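Sensor protein (PDB 3BY9) senses C4-dicarboxylates such as succinate through this extracytoplasmic domain of the histidine kinase DctB, which probably passes the signal on by ATP-dependent histidine phosphorylation. Local coordinates at residues 73-78 against 146-151; 115-120 against 128-133; 35-40 against 61-66; 101-106 against 121-126. All blocks are in the same frame, centred on the assembly; numbering follows the deposited sequence.

Contact 1 (73-78 against 146-151); sequences ADTYLI and IVVKMD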
# COMPACT_ATOMS: atom_id res chain seq x y z
N ALA A 73 -6.15 -10.37 -0.41
CA ALA A 73 -5.62 -10.95 0.82
C ALA A 73 -6.73 -11.04 1.84
O ALA A 73 -6.94 -12.11 2.41
CB ALA A 73 -4.48 -10.08 1.36
N ASP A 74 -7.48 -9.96 2.05
CA ASP A 74 -8.53 -9.99 3.07
C ASP A 74 -9.66 -9.05 2.67
O ASP A 74 -9.39 -8.04 2.03
CB ASP A 74 -7.98 -9.45 4.41
CG ASP A 74 -6.71 -10.19 4.84
OD1 ASP A 74 -6.82 -11.29 5.44
OD2 ASP A 74 -5.62 -9.68 4.55
N THR A 75 -10.88 -9.36 3.08
CA THR A 75 -12.04 -8.48 2.77
C THR A 75 -12.79 -8.47 4.11
O THR A 75 -13.19 -9.52 4.58
CB THR A 75 -12.92 -9.06 1.65
OG1 THR A 75 -12.15 -9.17 0.43
CG2 THR A 75 -14.13 -8.13 1.39
N TYR A 76 -13.01 -7.27 4.68
CA TYR A 76 -13.55 -7.27 6.03
C TYR A 76 -14.42 -6.05 6.29
O TYR A 76 -14.20 -4.98 5.74
CB TYR A 76 -12.42 -7.36 7.08
CG TYR A 76 -11.28 -6.37 6.93
CD1 TYR A 76 -11.12 -5.34 7.87
CD2 TYR A 76 -10.32 -6.49 5.89
CE1 TYR A 76 -10.00 -4.46 7.78
CE2 TYR A 76 -9.24 -5.63 5.82
CZ TYR A 76 -9.08 -4.64 6.74
OH TYR A 76 -7.96 -3.84 6.64
N LEU A 77 -15.39 -6.27 7.18
CA LEU A 77 -16.42 -5.27 7.51
C LEU A 77 -16.23 -4.69 8.88
O LEU A 77 -16.12 -5.43 9.84
CB LEU A 77 -17.79 -6.00 7.42
CG LEU A 77 -19.03 -5.15 7.71
CD1 LEU A 77 -19.24 -4.15 6.55
CD2 LEU A 77 -20.24 -6.07 7.73
N ILE A 78 -16.24 -3.36 8.97
CA ILE A 78 -15.98 -2.68 10.24
C ILE A 78 -17.20 -1.86 10.66
O ILE A 78 -17.80 -1.20 9.82
CB ILE A 78 -14.77 -1.76 10.03
CG1 ILE A 78 -13.60 -2.57 9.40
CG2 ILE A 78 -14.28 -1.26 11.36
CD1 ILE A 78 -12.36 -1.69 9.16
N ILE A 146 -16.46 -0.99 4.57
CA ILE A 146 -16.01 -2.29 4.02
C ILE A 146 -14.62 -2.03 3.40
O ILE A 146 -14.38 -0.98 2.77
CB ILE A 146 -17.06 -2.80 2.98
CG1 ILE A 146 -16.55 -4.09 2.31
CG2 ILE A 146 -17.28 -1.80 1.86
CD1 ILE A 146 -16.42 -5.28 3.26
N VAL A 147 -13.70 -2.99 3.63
CA VAL A 147 -12.30 -2.84 3.20
C VAL A 147 -11.84 -4.05 2.43
O VAL A 147 -12.19 -5.18 2.77
CB VAL A 147 -11.38 -2.76 4.44
CG1 VAL A 147 -9.93 -2.46 3.99
CG2 VAL A 147 -11.86 -1.62 5.41
N VAL A 148 -11.09 -3.81 1.37
CA VAL A 148 -10.47 -4.93 0.64
C VAL A 148 -8.95 -4.64 0.74
O VAL A 148 -8.52 -3.53 0.44
CB VAL A 148 -10.89 -4.89 -0.83
CG1 VAL A 148 -9.98 -5.83 -1.69
CG2 VAL A 148 -12.33 -5.43 -0.96
N LYS A 149 -8.16 -5.64 1.15
CA LYS A 149 -6.70 -5.50 1.23
C LYS A 149 -6.10 -6.41 0.17
O LYS A 149 -6.41 -7.59 0.12
CB LYS A 149 -6.21 -5.93 2.61
CG LYS A 149 -4.69 -5.89 2.75
CD LYS A 149 -4.28 -6.52 4.11
CE LYS A 149 -2.72 -6.47 4.25
NZ LYS A 149 -2.36 -7.16 5.56
N MSE A 150 -5.23 -5.81 -0.64
CA MSE A 150 -4.57 -6.51 -1.75
C MSE A 150 -3.11 -6.76 -1.40
O MSE A 150 -2.43 -5.86 -0.92
CB MSE A 150 -4.62 -5.64 -3.05
CG MSE A 150 -4.13 -6.40 -4.27
SE MSE A 150 -3.70 -5.07 -5.68
CE MSE A 150 -2.04 -4.38 -4.87
N ASP A 151 -2.64 -7.99 -1.65
CA ASP A 151 -1.24 -8.36 -1.42
C ASP A 151 -0.48 -7.64 -2.53
O ASP A 151 -1.02 -7.43 -3.62
CB ASP A 151 -1.14 -9.89 -1.59
CG ASP A 151 0.26 -10.42 -1.41
OD1 ASP A 151 0.74 -10.46 -0.25
OD2 ASP A 151 0.88 -10.80 -2.43
O HOH W 1 -3.10 -9.89 5.26
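D74 and K149 lie side by side on two antiparallel strands, and K149 is the chain to trace. Its CB rests 3.9 Å from D74 O and also sits near the plane of the Y76 ring, at its edge. CG comes within reach of A73 CB, CD packs 3.5 Å from D74 OD2, and CE runs on past Y131. The whole chain is extended, with CG anti to the backbone N (chi1 177°), and this carries NZ out to Q127 O and to O1 of a bound succinate. K149 NZ stays 4.2 Å from D74 OD2, too far for a salt bridge; a water accepts a hydrogen bond from NZ and donates one to OD2. The other carboxylate oxygen, OD1, is held by R94 and N89.

Two residues along on the same face, Y76 lies over V147. V147 CB is 3.8 Å from the Y76 ring centroid, 14° off the normal, a CH-pi contact, and V147 CG1 follows the ring out to its OH. Y76 OH itself bonds to Y106. On the opposite face T75 and V148 pair side by side, and I146 CD1 presses on Y76 O at 3.3 Å.

Where the pairing begins, A73 N (2.8 Å) and D74 N (3.2 Å) both donate to K149 O: a classic beta bulge. The central strands of an antiparallel sheet meet here, as in the PAS-like sensor modules of this kinase family, and the D74-Y76-V147-K149 face gives its lysine to the dicarboxylate pocket.

Contact 2 (115-120 against 128-133); sequences KSQYFA and RGYYYA
Strands 116-120 and 128-133 pair as the antiparallel arms of a beta hairpin, their axes at 168°, with S116-A133, Y118-Y131 and A120-G129 as the hydrogen-bonded pairs. The straightest of these bonds runs from Y131 N to Y118 O (2.7 Å, 173° at the hydrogen).

That same Y118 carbonyl oxygen does more than accept. It stands 3.8 Å above the Y130 ring, over its centre, and also lies in the plane of the Y131 ring, at its edge. Further along that edge, Y131 CE2 touches A120 CB at 3.9 Å. With CG anti to its carbonyl carbon (chi1 -59°), the Y131 ring runs back along the neighbouring strand toward the start of the hairpin loop. There its OH bonds to O1 of a bound succinate, while Y106 stacks on the ring, so this face of the hairpin forms one wall of the ligand pocket.

The face carrying Q117, F119, Y130 and Y132 turns away from the ligand. F119 CB packs on Y130 CD1 at 3.8 Å, and Y130 and Y132 both reach L27 of the long N-terminal helix. Q117 sends its amide to the edge of the Y130 ring, the two planes nearly perpendicular. The Q117 NE2 to Y130 OH distance of 2.5 Å is too short to trust in detail. One water links two side chains, 2.8 Å from Q117 NE2 and 2.8 Å from Y132 OH.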
# COMPACT_ATOMS: atom_id res chain seq x y z
N LYS A 115 -14.73 7.30 -0.41
CA LYS A 115 -13.94 6.12 -0.73
C LYS A 115 -12.55 6.56 -0.28
O LYS A 115 -12.23 7.75 -0.27
CB LYS A 115 -13.92 5.84 -2.24
CG LYS A 115 -13.44 6.95 -3.11
CD LYS A 115 -13.61 6.55 -4.59
CE LYS A 115 -13.08 7.64 -5.51
NZ LYS A 115 -11.63 7.95 -5.23
N SER A 116 -11.71 5.62 0.15
CA SER A 116 -10.36 6.00 0.51
C SER A 116 -9.45 4.85 0.13
O SER A 116 -9.91 3.74 -0.17
CB SER A 116 -10.22 6.30 2.03
OG SER A 116 -10.42 5.13 2.78
N GLN A 117 -8.15 5.15 0.05
CA GLN A 117 -7.18 4.09 -0.24
C GLN A 117 -5.94 4.36 0.61
O GLN A 117 -5.69 5.51 1.02
CB GLN A 117 -6.85 4.04 -1.73
CG GLN A 117 -6.32 5.34 -2.30
CD GLN A 117 -6.38 5.31 -3.83
OE1 GLN A 117 -7.20 6.00 -4.47
NE2 GLN A 117 -5.55 4.47 -4.41
N TYR A 118 -5.15 3.31 0.86
CA TYR A 118 -4.02 3.47 1.77
C TYR A 118 -3.08 2.30 1.60
O TYR A 118 -3.47 1.29 1.06
CB TYR A 118 -4.57 3.41 3.21
CG TYR A 118 -3.58 3.82 4.30
CD1 TYR A 118 -3.03 5.13 4.33
CD2 TYR A 118 -3.25 2.94 5.33
CE1 TYR A 118 -2.19 5.53 5.35
CE2 TYR A 118 -2.40 3.33 6.38
CZ TYR A 118 -1.88 4.63 6.37
OH TYR A 118 -1.11 5.03 7.43
N PHE A 119 -1.82 2.44 2.02
CA PHE A 119 -0.92 1.27 1.96
C PHE A 119 -0.24 1.22 3.32
O PHE A 119 -0.05 2.27 3.95
CB PHE A 119 0.12 1.37 0.80
CG PHE A 119 0.89 2.66 0.77
CD1 PHE A 119 2.04 2.81 1.54
CD2 PHE A 119 0.45 3.72 0.00
CE1 PHE A 119 2.75 4.04 1.54
CE2 PHE A 119 1.16 4.94 -0.00
CZ PHE A 119 2.30 5.08 0.77
N ALA A 120 0.08 0.02 3.80
CA ALA A 120 0.66 -0.09 5.11
C ALA A 120 1.18 -1.49 5.36
O ALA A 120 0.91 -2.41 4.59
CB ALA A 120 -0.43 0.16 6.16
N ARG A 128 2.41 -6.62 4.27
CA ARG A 128 2.07 -5.34 3.64
C ARG A 128 0.82 -5.50 2.75
O ARG A 128 0.54 -6.59 2.23
CB ARG A 128 3.20 -4.90 2.67
CG ARG A 128 4.51 -4.48 3.34
CD ARG A 128 5.59 -4.24 2.26
NE ARG A 128 5.96 -5.52 1.64
CZ ARG A 128 6.42 -5.66 0.40
NH1 ARG A 128 6.59 -4.60 -0.38
NH2 ARG A 128 6.65 -6.88 -0.10
N GLY A 129 0.10 -4.40 2.54
CA GLY A 129 -1.03 -4.45 1.66
C GLY A 129 -1.39 -3.09 1.12
O GLY A 129 -0.89 -2.05 1.59
N TYR A 130 -2.21 -3.10 0.07
CA TYR A 130 -2.77 -1.86 -0.44
C TYR A 130 -4.25 -2.03 -0.03
O TYR A 130 -4.88 -3.04 -0.35
CB TYR A 130 -2.68 -1.79 -1.96
CG TYR A 130 -2.85 -0.38 -2.43
CD1 TYR A 130 -1.80 0.51 -2.41
CD2 TYR A 130 -4.12 0.10 -2.77
CE1 TYR A 130 -1.97 1.87 -2.70
CE2 TYR A 130 -4.32 1.44 -3.07
CZ TYR A 130 -3.26 2.32 -3.03
OH TYR A 130 -3.49 3.67 -3.25
N TYR A 131 -4.82 -0.99 0.58
CA TYR A 131 -6.17 -1.07 1.10
C TYR A 131 -7.13 -0.13 0.41
O TYR A 131 -6.79 1.04 0.19
CB TYR A 131 -6.17 -0.68 2.60
CG TYR A 131 -5.30 -1.54 3.51
CD1 TYR A 131 -5.86 -2.44 4.40
CD2 TYR A 131 -3.90 -1.39 3.52
CE1 TYR A 131 -5.06 -3.19 5.29
CE2 TYR A 131 -3.11 -2.13 4.42
CZ TYR A 131 -3.69 -3.01 5.28
OH TYR A 131 -2.91 -3.76 6.13
N TYR A 132 -8.32 -0.66 0.05
CA TYR A 132 -9.38 0.20 -0.51
C TYR A 132 -10.55 0.12 0.48
O TYR A 132 -10.93 -0.98 0.91
CB TYR A 132 -9.86 -0.33 -1.86
CG TYR A 132 -8.88 -0.00 -2.97
CD1 TYR A 132 -8.80 1.29 -3.48
CD2 TYR A 132 -8.07 -0.98 -3.50
CE1 TYR A 132 -7.91 1.61 -4.52
CE2 TYR A 132 -7.18 -0.70 -4.54
CZ TYR A 132 -7.12 0.57 -5.03
OH TYR A 132 -6.28 0.81 -6.09
N ALA A 133 -11.15 1.26 0.81
CA ALA A 133 -12.25 1.24 1.78
C ALA A 133 -13.41 2.09 1.26
O ALA A 133 -13.22 3.00 0.41
CB ALA A 133 -11.75 1.80 3.13
O HOH W 2 -6.24 3.51 -6.97

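Contact 3 (35-40 against 61-66); sequences HLISKD and RYLEQV. With CA (calcium ion), chain C.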
# COMPACT_ATOMS: atom_id res chain seq x y z
N HIS A 35 -16.98 -0.62 -3.14
CA HIS A 35 -18.26 0.03 -3.49
C HIS A 35 -19.24 -1.07 -3.97
O HIS A 35 -20.39 -1.10 -3.56
CB HIS A 35 -18.04 1.07 -4.59
CG HIS A 35 -19.30 1.81 -4.99
ND1 HIS A 35 -19.43 2.46 -6.20
CD2 HIS A 35 -20.46 2.04 -4.32
CE1 HIS A 35 -20.61 3.06 -6.25
NE2 HIS A 35 -21.26 2.82 -5.12
N LEU A 36 -18.74 -2.00 -4.80
CA LEU A 36 -19.59 -3.06 -5.36
C LEU A 36 -20.37 -3.83 -4.31
O LEU A 36 -21.57 -4.06 -4.49
CB LEU A 36 -18.72 -4.04 -6.18
CG LEU A 36 -19.38 -5.38 -6.55
CD1 LEU A 36 -20.54 -5.12 -7.48
CD2 LEU A 36 -18.39 -6.33 -7.22
N ILE A 37 -19.71 -4.18 -3.20
CA ILE A 37 -20.40 -4.99 -2.21
C ILE A 37 -20.91 -4.22 -1.03
O ILE A 37 -21.65 -4.78 -0.20
CB ILE A 37 -19.51 -6.16 -1.65
CG1 ILE A 37 -18.24 -5.61 -0.94
CG2 ILE A 37 -19.02 -7.06 -2.83
CD1 ILE A 37 -17.43 -6.71 -0.21
N SER A 38 -20.58 -2.94 -0.97
CA SER A 38 -20.88 -2.15 0.23
C SER A 38 -22.32 -2.16 0.70
O SER A 38 -22.57 -2.24 1.93
CB SER A 38 -20.41 -0.70 0.04
OG SER A 38 -21.14 -0.04 -0.98
N LYS A 39 -23.26 -2.08 -0.23
CA LYS A 39 -24.68 -2.03 0.20
C LYS A 39 -25.36 -3.41 0.16
O LYS A 39 -26.57 -3.53 0.38
CB LYS A 39 -25.48 -1.06 -0.71
CG LYS A 39 -25.20 0.40 -0.33
CD LYS A 39 -26.04 1.42 -1.11
CE LYS A 39 -27.56 1.22 -0.96
NZ LYS A 39 -28.06 1.30 0.46
N ASP A 40 -24.57 -4.44 -0.11
CA ASP A 40 -25.15 -5.78 -0.20
C ASP A 40 -25.84 -6.17 1.09
O ASP A 40 -25.33 -5.90 2.20
CB ASP A 40 -24.06 -6.82 -0.52
CG ASP A 40 -23.50 -6.66 -1.92
OD1 ASP A 40 -23.91 -5.69 -2.61
OD2 ASP A 40 -22.68 -7.52 -2.34
N ARG A 61 -19.02 -15.87 5.84
CA ARG A 61 -18.91 -16.81 4.71
C ARG A 61 -19.05 -16.10 3.39
O ARG A 61 -18.38 -16.45 2.42
CB ARG A 61 -19.94 -17.93 4.88
CG ARG A 61 -19.53 -18.80 6.13
CD ARG A 61 -20.53 -19.93 6.44
NE ARG A 61 -20.05 -20.77 7.55
CZ ARG A 61 -19.15 -21.74 7.45
NH1 ARG A 61 -18.59 -22.03 6.27
NH2 ARG A 61 -18.79 -22.43 8.53
N TYR A 62 -19.88 -15.05 3.36
CA TYR A 62 -20.04 -14.28 2.10
C TYR A 62 -18.75 -13.53 1.80
O TYR A 62 -18.27 -13.56 0.66
CB TYR A 62 -21.22 -13.30 2.24
CG TYR A 62 -21.35 -12.38 1.04
CD1 TYR A 62 -21.55 -12.90 -0.22
CD2 TYR A 62 -21.28 -11.00 1.21
CE1 TYR A 62 -21.69 -12.05 -1.36
CE2 TYR A 62 -21.43 -10.14 0.10
CZ TYR A 62 -21.62 -10.66 -1.17
OH TYR A 62 -21.64 -9.83 -2.28
N LEU A 63 -18.17 -12.87 2.80
CA LEU A 63 -16.94 -12.09 2.54
C LEU A 63 -15.81 -13.06 2.14
O LEU A 63 -14.93 -12.73 1.34
CB LEU A 63 -16.54 -11.27 3.78
CG LEU A 63 -17.55 -10.15 4.15
CD1 LEU A 63 -17.08 -9.43 5.44
CD2 LEU A 63 -17.72 -9.18 3.02
N GLU A 64 -15.84 -14.27 2.70
CA GLU A 64 -14.82 -15.23 2.35
C GLU A 64 -14.95 -15.60 0.85
O GLU A 64 -13.94 -15.76 0.17
CB GLU A 64 -14.98 -16.46 3.27
CG GLU A 64 -13.91 -17.53 3.06
CD GLU A 64 -14.11 -18.74 3.99
OE1 GLU A 64 -15.15 -18.86 4.70
OE2 GLU A 64 -13.17 -19.58 3.99
N GLN A 65 -16.19 -15.74 0.37
CA GLN A 65 -16.48 -16.07 -1.03
C GLN A 65 -16.05 -14.92 -1.92
O GLN A 65 -15.42 -15.12 -2.94
CB GLN A 65 -18.00 -16.36 -1.19
CG GLN A 65 -18.34 -17.70 -0.61
CD GLN A 65 -19.82 -17.89 -0.34
OE1 GLN A 65 -20.26 -19.01 -0.00
NE2 GLN A 65 -20.60 -16.83 -0.45
N VAL A 66 -16.40 -13.70 -1.53
CA VAL A 66 -15.99 -12.56 -2.34
C VAL A 66 -14.48 -12.48 -2.43
O VAL A 66 -13.91 -12.30 -3.51
CB VAL A 66 -16.48 -11.23 -1.70
CG1 VAL A 66 -15.83 -10.02 -2.40
CG2 VAL A 66 -18.03 -11.16 -1.79
CA CA C . -23.93 -3.99 -4.21
O HOH W 3 -23.05 -1.90 -3.27
O HOH W 4 -24.25 -5.88 -5.82
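D40 OD2 meets the Y62 ring at its edge; V66 CG2, one turn along the same helix as Y62, covers one face, 3.7 Å above the plane. Ring and carboxylate planes stand 48° apart, the side chains crossing at about a right angle. Y62 OH donates to D40 OD2 over 2.5 Å, arriving nearly along the C-O axis of the carboxylate. With CG anti to the backbone N (chi1 174°), the phenol reaches across from helix 53-70.

The other carboxylate oxygen faces a calcium ion: D40 OD1 binds it at 2.3 Å and L36 O at 2.4 Å, joined by two waters. One of these waters bonds to H35 O and K39 N, tying the metal to the end of helix 33-38.

Beneath this polar layer I37 fills the joint between the helices. Its CD1 meets L63 CD2 at 4.1 Å and V66 CG1 at 4.3 Å, and L43, T75 and I146 close around the same patch.

D40 thus spends one oxygen on the metal and the other on the tyrosine. The calcium would probably keep the carboxylate ionised, while metal and phenol together should fix its rotation and link the turn to helix 53-70.

Contact 4 (101-106 against 121-126); sequences FAWRPY and LGSTSG. With SIN (succinic acid), chain E.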
# COMPACT_ATOMS: atom_id res chain seq x y z
N PHE A 101 -9.83 -0.82 14.12
CA PHE A 101 -8.91 -0.11 13.21
C PHE A 101 -9.30 1.37 13.05
O PHE A 101 -9.04 1.96 12.01
CB PHE A 101 -8.91 -0.80 11.85
CG PHE A 101 -8.39 -2.23 11.93
CD1 PHE A 101 -7.10 -2.47 12.35
CD2 PHE A 101 -9.21 -3.31 11.64
CE1 PHE A 101 -6.60 -3.80 12.51
CE2 PHE A 101 -8.73 -4.65 11.78
CZ PHE A 101 -7.42 -4.88 12.23
N ALA A 102 -9.93 1.93 14.09
CA ALA A 102 -10.36 3.35 13.97
C ALA A 102 -9.14 4.24 13.81
O ALA A 102 -9.26 5.35 13.31
CB ALA A 102 -11.14 3.79 15.23
N TRP A 103 -7.98 3.75 14.25
CA TRP A 103 -6.73 4.48 14.16
C TRP A 103 -6.13 4.47 12.74
O TRP A 103 -5.17 5.26 12.43
CB TRP A 103 -5.72 3.88 15.17
CG TRP A 103 -5.46 2.41 14.99
CD1 TRP A 103 -6.20 1.36 15.53
CD2 TRP A 103 -4.42 1.80 14.19
NE1 TRP A 103 -5.67 0.15 15.06
CE2 TRP A 103 -4.60 0.39 14.26
CE3 TRP A 103 -3.37 2.31 13.41
CZ2 TRP A 103 -3.75 -0.50 13.58
CZ3 TRP A 103 -2.52 1.41 12.74
CH2 TRP A 103 -2.72 0.03 12.84
N ARG A 104 -6.68 3.65 11.84
CA ARG A 104 -6.15 3.61 10.48
C ARG A 104 -6.78 4.67 9.61
O ARG A 104 -8.00 4.85 9.61
CB ARG A 104 -6.44 2.28 9.80
CG ARG A 104 -5.49 1.19 10.17
CD ARG A 104 -4.08 1.41 9.55
NE ARG A 104 -3.36 0.11 9.47
CZ ARG A 104 -2.04 -0.02 9.50
NH1 ARG A 104 -1.24 1.04 9.58
NH2 ARG A 104 -1.50 -1.26 9.53
N PRO A 105 -5.98 5.33 8.77
CA PRO A 105 -6.58 6.36 7.90
C PRO A 105 -7.68 5.85 7.00
O PRO A 105 -8.64 6.57 6.73
CB PRO A 105 -5.38 6.83 7.09
CG PRO A 105 -4.25 6.78 8.12
CD PRO A 105 -4.50 5.42 8.80
N TYR A 106 -7.57 4.62 6.49
CA TYR A 106 -8.64 4.19 5.60
C TYR A 106 -9.98 4.10 6.32
O TYR A 106 -11.03 4.31 5.68
CB TYR A 106 -8.28 2.88 4.87
CG TYR A 106 -8.04 1.68 5.78
CD1 TYR A 106 -9.12 1.01 6.41
CD2 TYR A 106 -6.75 1.18 6.00
CE1 TYR A 106 -8.91 -0.12 7.23
CE2 TYR A 106 -6.54 0.06 6.83
CZ TYR A 106 -7.62 -0.58 7.44
OH TYR A 106 -7.42 -1.67 8.29
N LEU A 121 1.89 -1.59 6.49
CA LEU A 121 2.31 -2.91 6.99
C LEU A 121 1.18 -3.34 7.92
O LEU A 121 0.86 -2.64 8.88
CB LEU A 121 3.62 -2.78 7.80
CG LEU A 121 4.01 -4.09 8.52
CD1 LEU A 121 4.34 -5.21 7.52
CD2 LEU A 121 5.28 -3.83 9.36
N GLY A 122 0.52 -4.47 7.60
CA GLY A 122 -0.61 -4.97 8.36
C GLY A 122 -0.32 -5.28 9.82
O GLY A 122 0.61 -6.02 10.13
N SER A 123 -1.18 -4.77 10.71
CA SER A 123 -0.98 -4.93 12.14
C SER A 123 -1.29 -6.29 12.72
O SER A 123 -0.71 -6.68 13.72
CB SER A 123 -1.81 -3.89 12.90
OG SER A 123 -3.18 -4.19 12.78
N THR A 124 -2.23 -7.01 12.12
CA THR A 124 -2.58 -8.32 12.68
C THR A 124 -1.86 -9.38 11.89
O THR A 124 -1.34 -10.36 12.46
CB THR A 124 -4.10 -8.54 12.58
OG1 THR A 124 -4.80 -7.52 13.32
CG2 THR A 124 -4.47 -9.92 13.14
N SER A 125 -1.82 -9.18 10.58
CA SER A 125 -1.20 -10.12 9.65
C SER A 125 0.34 -10.02 9.58
O SER A 125 1.03 -11.01 9.33
CB SER A 125 -1.75 -9.83 8.25
OG SER A 125 -1.32 -8.54 7.84
N GLY A 126 0.88 -8.82 9.76
CA GLY A 126 2.32 -8.64 9.59
C GLY A 126 2.69 -8.62 8.10
O GLY A 126 3.87 -8.72 7.69
C1 SIN E . -3.87 -6.26 8.76
O1 SIN E . -3.80 -5.87 7.54
O2 SIN E . -3.07 -7.11 9.23
C2 SIN E . -4.94 -5.70 9.70
C3 SIN E . -5.56 -4.39 9.17
C4 SIN E . -4.63 -3.19 9.30
O3 SIN E . -5.04 -2.07 8.88
O4 SIN E . -3.48 -3.35 9.80
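The succinate pocket closes where R104, at the start of helix 105-110, meets L121, at the end of strand 116-121, and S123 in the hairpin loop. The R104 chain bends at chi2 (-71°) and presents one side of its guanidinium to a single carboxylate: NE donates to O3 at 2.8 Å and NH2 to O4 at 2.9 Å. NH2 also reaches L121 O at 2.8 Å, from 41° above that carbonyl's plane, so the arginine bridges ligand and loop. W103 lies over the centre of the guanidinium, its CH2 3.3 Å above the plane, while its ring edge touches S123 OG.

Y106 OH is a second donor to O3, well apart from R104 NE, and S123 N meets O4 in an almost straight bond (2.9 Å, 179°). Between the two carboxylates, F101 offers a ring face to the ligand methylene C3; S123 OG and T124 OG1 sit at its edge.

At the other end, residues 123-125 have helical backbone angles, though not a regular helix, and bring successive N-H groups to bear on O2: T124 N, then S125 N at 2.8 Å, joined by S125 OG at 2.7 Å. Y131 and K149 complete that end.

Each carboxylate therefore has a cationic partner, arginine at one end and lysine at the other, which would favour a dianion, while the F101 face covers the apolar linker.

In the fold
Contact 3 comes first along the chain, joining helices 33-38 and 53-70; strand 74-79 follows directly and opens contact 1. Contacts 2 and 4 both fall within the 67 residues before contact 1 closes, and their segments alternate. Contacts 1 and 2 share one five-stranded antiparallel sheet through neighbouring strands 128-138 and 141-150, their centres about 9 Å apart. Contact 4 lies against one face, about 9 Å from contact 2 and 11 Å from contact 1 between centres, so K149, Y131 and R104 converge on one succinate. Contact 3 packs beside contact 1, about 20 Å between centres from contact 4, leaving the calcium of contact 3 and the ligand on separate sides of the sheet.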